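Local coordinates for protein beta-galacturonidase (Eisenbergiella tayi, PDB 6NCW) that hydrolyses beta-linked galacturonides as a family 2 glycoside hydrolase and may also act on beta-glucuronides, at residues 13-16 and 17-20; 91-94 and 95-98; 353-356 and 357-360. All blocks are in the same frame, centred on the assembly; numbering follows the deposited sequence.

Contact 1. Residues 13-16 and 17-20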
# COMPACT_ATOMS: atom_id res chain seq x y z
N THR A 13 44.06 -19.71 -9.21
CA THR A 13 42.99 -18.76 -9.45
C THR A 13 42.60 -18.09 -8.14
O THR A 13 42.78 -18.65 -7.06
CB THR A 13 41.72 -19.42 -10.06
OG1 THR A 13 41.04 -20.16 -9.05
CG2 THR A 13 42.09 -20.36 -11.19
N ALA A 14 42.04 -16.89 -8.25
CA ALA A 14 41.56 -16.16 -7.08
C ALA A 14 40.45 -15.21 -7.51
O ALA A 14 40.57 -14.54 -8.54
CB ALA A 14 42.70 -15.39 -6.40
N GLU A 15 39.39 -15.13 -6.72
CA GLU A 15 38.27 -14.25 -7.05
C GLU A 15 38.62 -12.81 -6.70
O GLU A 15 38.94 -12.51 -5.55
CB GLU A 15 36.98 -14.69 -6.32
CG GLU A 15 35.72 -14.12 -6.99
CD GLU A 15 34.40 -14.41 -6.26
OE1 GLU A 15 34.28 -15.43 -5.54
OE2 GLU A 15 33.45 -13.59 -6.43
N LEU A 16 38.57 -11.93 -7.69
CA LEU A 16 38.69 -10.50 -7.43
C LEU A 16 37.36 -9.83 -7.05
O LEU A 16 37.37 -8.70 -6.54
CB LEU A 16 39.28 -9.81 -8.65
CG LEU A 16 40.73 -10.25 -8.92
CD1 LEU A 16 41.36 -9.31 -9.92
CD2 LEU A 16 41.52 -10.25 -7.62
N SER A 17 36.24 -10.48 -7.34
CA SER A 17 34.94 -9.97 -6.93
C SER A 17 34.64 -10.47 -5.51
O SER A 17 35.53 -10.96 -4.81
CB SER A 17 33.86 -10.40 -7.91
OG SER A 17 33.98 -11.77 -8.21
N SER A 18 33.37 -10.40 -5.11
CA SER A 18 32.98 -10.59 -3.71
C SER A 18 33.82 -9.70 -2.80
O SER A 18 34.37 -10.13 -1.80
CB SER A 18 33.08 -12.06 -3.29
OG SER A 18 32.20 -12.90 -4.03
N ALA A 19 33.88 -8.42 -3.15
CA ALA A 19 34.79 -7.48 -2.50
C ALA A 19 34.32 -6.07 -2.81
O ALA A 19 33.51 -5.85 -3.71
CB ALA A 19 36.24 -7.69 -2.98
N LEU A 20 34.86 -5.11 -2.07
CA LEU A 20 34.65 -3.71 -2.38
C LEU A 20 35.77 -3.23 -3.31
O LEU A 20 36.95 -3.49 -3.06
CB LEU A 20 34.63 -2.87 -1.09
CG LEU A 20 33.63 -3.29 0.00
CD1 LEU A 20 33.59 -2.26 1.12
CD2 LEU A 20 32.23 -3.49 -0.58
O HOH W 1 37.70 -11.46 -3.25
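Glu15 reaches over Ser17 and Ser18 at the turn that joins strand 12-15 to strand 19-26. The two strands belong to different sheets of the N-terminal beta domain. The second strand starts with a G1 beta bulge, in which Ser18 and Ala19 both face Val39. Ser18 has positive phi and psi there, and the chain turns through it.

The Glu15 side chain runs out from CB nearly straight. CG is anti to the backbone N (chi1 -161°), and the chain stays extended beyond it. This carries the carboxylate forward over the two serines. Glu15 CG already lies 3.2 Å from Ser17 OG. Glu15 CD comes next, 3.5 Å from Ser18 OG. At the tip the two oxygens have separate tasks. OE2 takes both serine hydroxyls. Ser17 OG donates to Glu15 OE2 at 2.6 Å and uses the anti lone pair, the one away from OE1. Ser18 OG donates to Glu15 OE2 at 2.8 Å, but from above the carboxylate plane, 42° out of it. Two directions of approach let one oxygen hold both donors. OE1 is instead hydrogen-bonded to the chain's own Met1 N, which ties the N-terminus to this turn.

Ser17 OG also bonds to Val142 N of the neighbouring strand 142-147. Leu16 packs its side chain on Val142 and Leu144, while its carbonyl oxygen is bonded by Arg60 NH1 and Trp21 NE1. Ser18 packs on Met1 of a second subunit, so the turn lies close to a subunit interface.

The backbone is bridged as well. One water donates to Glu15 O at 2.8 Å and to Ser17 O at 2.7 Å.

Contact 2. Residues 91-94 and 95-98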
# COMPACT_ATOMS: atom_id res chain seq x y z
N HIS A 91 34.74 -5.07 -24.19
CA HIS A 91 33.63 -6.01 -24.34
C HIS A 91 32.31 -5.26 -24.48
O HIS A 91 32.15 -4.17 -23.94
CB HIS A 91 33.56 -6.98 -23.16
CG HIS A 91 32.55 -8.08 -23.34
ND1 HIS A 91 31.34 -8.09 -22.69
CD2 HIS A 91 32.60 -9.22 -24.07
CE1 HIS A 91 30.68 -9.20 -23.01
NE2 HIS A 91 31.43 -9.90 -23.85
N TYR A 92 31.39 -5.88 -25.21
CA TYR A 92 30.01 -5.42 -25.30
C TYR A 92 29.10 -6.60 -24.99
O TYR A 92 29.37 -7.73 -25.42
CB TYR A 92 29.66 -4.86 -26.69
CG TYR A 92 28.21 -4.46 -26.81
CD1 TYR A 92 27.80 -3.19 -26.46
CD2 TYR A 92 27.23 -5.38 -27.24
CE1 TYR A 92 26.46 -2.80 -26.54
CE2 TYR A 92 25.87 -5.01 -27.32
CZ TYR A 92 25.50 -3.72 -26.96
OH TYR A 92 24.17 -3.30 -27.03
N ASN A 93 28.03 -6.31 -24.23
CA ASN A 93 26.92 -7.19 -23.82
C ASN A 93 27.08 -7.56 -22.35
O ASN A 93 28.09 -8.15 -21.95
CB ASN A 93 26.81 -8.46 -24.66
CG ASN A 93 25.44 -9.14 -24.51
OD1 ASN A 93 24.40 -8.49 -24.61
ND2 ASN A 93 25.45 -10.44 -24.28
N ALA A 94 26.07 -7.23 -21.55
CA ALA A 94 26.16 -7.36 -20.10
C ALA A 94 26.15 -8.81 -19.65
O ALA A 94 26.52 -9.09 -18.50
CB ALA A 94 24.99 -6.62 -19.43
N TYR A 95 25.72 -9.73 -20.50
CA TYR A 95 25.18 -10.99 -20.02
C TYR A 95 26.01 -12.20 -20.38
O TYR A 95 25.62 -13.32 -20.03
CB TYR A 95 23.74 -11.15 -20.54
CG TYR A 95 22.83 -9.98 -20.25
CD1 TYR A 95 22.37 -9.73 -18.96
CD2 TYR A 95 22.40 -9.14 -21.29
CE1 TYR A 95 21.49 -8.66 -18.70
CE2 TYR A 95 21.53 -8.08 -21.04
CZ TYR A 95 21.09 -7.84 -19.75
OH TYR A 95 20.24 -6.78 -19.51
N THR A 96 27.15 -12.03 -21.07
CA THR A 96 28.03 -13.12 -21.45
C THR A 96 29.45 -12.86 -20.93
O THR A 96 29.88 -11.70 -20.84
CB THR A 96 28.06 -13.30 -22.97
OG1 THR A 96 28.22 -12.03 -23.62
CG2 THR A 96 26.76 -13.97 -23.46
N PRO A 97 30.17 -13.90 -20.56
CA PRO A 97 31.51 -13.72 -19.99
C PRO A 97 32.55 -13.47 -21.07
O PRO A 97 32.35 -13.77 -22.25
CB PRO A 97 31.78 -15.04 -19.26
CG PRO A 97 30.94 -16.05 -19.98
CD PRO A 97 29.77 -15.32 -20.60
N PHE A 98 33.65 -12.86 -20.66
CA PHE A 98 34.78 -12.59 -21.55
C PHE A 98 36.05 -12.63 -20.71
O PHE A 98 35.99 -12.66 -19.47
CB PHE A 98 34.64 -11.24 -22.29
CG PHE A 98 34.63 -10.01 -21.37
CD1 PHE A 98 33.46 -9.62 -20.71
CD2 PHE A 98 35.77 -9.23 -21.21
CE1 PHE A 98 33.44 -8.48 -19.91
CE2 PHE A 98 35.76 -8.10 -20.40
CZ PHE A 98 34.59 -7.71 -19.75
O HOH W 2 29.85 -8.92 -19.84
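The His91 and Phe98 rings form an offset stack, with centroids 4.0 Å apart and planes 10° from parallel. His91 CG is anti to the backbone N (chi1 -173°), which lays the imidazole along the Phe98 ring. Phe98 also takes His91 CB over its ring centre, a CH-pi contact. The model sets the two rings too close in places, so their exact spacing is doubtful. Thr96 OG1 lies at the His91 edge, in the ring plane. A water lies at the edge of Phe98. The Tyr95 ring carries the methyl of Ala94 over one face, with Ala94 CB 3.8 Å from the ring centroid. Tyr95 also stacks with Tyr313 and meets His335 edge-to-face.

These residues form the bend between strands 86-92 and 98-105, in different sheets of the N-terminal beta domain. The Tyr95 side chain is about 8 Å from that of His312, a galacturonate-binding residue.

Asn93 ND2 donates to Thr96 OG1 at 3.3 Å. The bond is straight (169°) and the hydroxyl lies close to the amide plane. Asn93 OD1 is bonded to His335 ND1, so both ends of the amide are used.

Thr96 OG1 and His91 NE2 both bond to Glu359 OE2 of the barrel. Since Asn93 donates to Thr96 OG1, the threonine's own proton is probably turned to Glu359. The carboxylate would likewise stabilise a proton on His91 NE2.

Contact 3. Residues 353-356 and 357-360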
# COMPACT_ATOMS: atom_id res chain seq x y z
N CYS A 353 25.14 -9.83 -32.06
CA CYS A 353 24.38 -11.06 -31.90
C CYS A 353 25.30 -12.27 -32.02
O CYS A 353 25.31 -13.15 -31.15
CB CYS A 353 23.27 -11.14 -32.94
SG CYS A 353 21.82 -10.19 -32.55
N GLY A 354 26.07 -12.32 -33.11
CA GLY A 354 27.06 -13.37 -33.27
C GLY A 354 27.98 -13.51 -32.08
O GLY A 354 28.24 -14.63 -31.61
N ASP A 355 28.49 -12.39 -31.56
CA ASP A 355 29.35 -12.44 -30.38
C ASP A 355 28.62 -13.02 -29.17
O ASP A 355 29.17 -13.85 -28.43
CB ASP A 355 29.89 -11.05 -30.06
CG ASP A 355 30.96 -10.58 -31.05
OD1 ASP A 355 31.52 -11.42 -31.78
OD2 ASP A 355 31.24 -9.36 -31.08
N CYS A 356 27.39 -12.57 -28.93
CA CYS A 356 26.62 -13.09 -27.80
C CYS A 356 26.39 -14.59 -27.94
O CYS A 356 26.60 -15.35 -27.00
CB CYS A 356 25.29 -12.34 -27.67
SG CYS A 356 24.21 -12.91 -26.28
N ILE A 357 25.96 -15.02 -29.12
CA ILE A 357 25.72 -16.44 -29.34
C ILE A 357 27.00 -17.25 -29.14
O ILE A 357 27.01 -18.29 -28.45
CB ILE A 357 25.13 -16.66 -30.74
CG1 ILE A 357 23.74 -15.99 -30.82
CG2 ILE A 357 25.08 -18.17 -31.08
CD1 ILE A 357 23.03 -16.31 -32.12
N ARG A 358 28.11 -16.81 -29.75
CA ARG A 358 29.37 -17.55 -29.61
C ARG A 358 29.76 -17.69 -28.14
O ARG A 358 30.08 -18.80 -27.68
CB ARG A 358 30.48 -16.86 -30.39
CG ARG A 358 30.49 -17.20 -31.86
CD ARG A 358 31.68 -16.54 -32.56
NE ARG A 358 31.48 -15.09 -32.67
CZ ARG A 358 30.91 -14.50 -33.72
NH1 ARG A 358 30.49 -15.23 -34.75
NH2 ARG A 358 30.76 -13.19 -33.73
N GLU A 359 29.73 -16.59 -27.40
CA GLU A 359 30.15 -16.62 -26.00
C GLU A 359 29.19 -17.43 -25.15
O GLU A 359 29.63 -18.20 -24.28
CB GLU A 359 30.28 -15.19 -25.48
CG GLU A 359 31.47 -14.45 -26.12
CD GLU A 359 31.50 -12.98 -25.69
OE1 GLU A 359 32.55 -12.34 -25.85
OE2 GLU A 359 30.48 -12.48 -25.19
N MET A 360 27.88 -17.31 -25.41
CA MET A 360 26.87 -18.04 -24.65
C MET A 360 27.04 -19.55 -24.80
O MET A 360 27.10 -20.28 -23.80
CB MET A 360 25.48 -17.59 -25.11
CG MET A 360 24.32 -18.51 -24.81
SD MET A 360 22.75 -17.83 -25.47
CE MET A 360 22.78 -18.27 -27.21
O HOH W 3 33.07 -13.85 -30.38
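Asp355 and Arg358, three residues apart on helix 349-364 of the TIM barrel domain, form a salt bridge along the more open side of the helix. Arg358 NH2 meets Asp355 OD1 at 2.7 Å. The hydrogen bond is nearly straight (169°), and the oxygen lies in the guanidinium plane. The carboxylate is turned steeply, its plane 72° from that of the guanidinium. The donor arrives from above the carboxylate plane. The bend at chi3 (-72°) folds the arginine back along the helix. This lays one guanidinium face over Gly354 O, with Arg358 CZ 3.4 Å from that oxygen. Gly354 has no side chain, and the group lies directly against the backbone.

Ile357 and Cys356 form the buried part of the contact and point to different neighbours. Ile357 lies over the preceding turn. Ile357 N donates to Cys353 O at 2.8 Å, and Ile357 CG1 rests 3.3 Å from the same Cys353 O. The side chain then packs on Gln393, Leu396 and Ile397 of helix 384-400. Cys356 packs against Asn93 and Pro314 instead. In the backbone, Met360 N donates to Cys356 O at 2.8 Å.

A water closes the arrangement round the salt bridge. It accepts from Arg358 NE at 3.1 Å and donates to Asp355 OD1 at 3.2 Å. OD1 thus receives a direct bond and a water-mediated one from the same arginine. The positive charge would probably stabilise the ionised form of Asp355, and the two links together restrict how the guanidinium can turn.

Overall arrangement
The contacts follow one another along the chain as 1, 2 and 3. Contacts 1 and 2 are both connections between the two sheets of the N-terminal beta domain; strands 19-26 and 86-92 share one sheet. Their centres are 18 Å apart and they do not touch. Contact 3 is on helix 349-364 of the TIM barrel, with its centre 26 Å from that of contact 1. It lies against contact 2, with centres 9 Å apart. Glu359 probably bonds Thr96 and His91 across the boundary, and Asn93 ND2 packs 3.4 Å from Cys356 SG. Contact 2 thus forms part of the interface between the beta domain and the barrel, close to the galacturonate site. Contact 1 lies away from that site, near a second subunit.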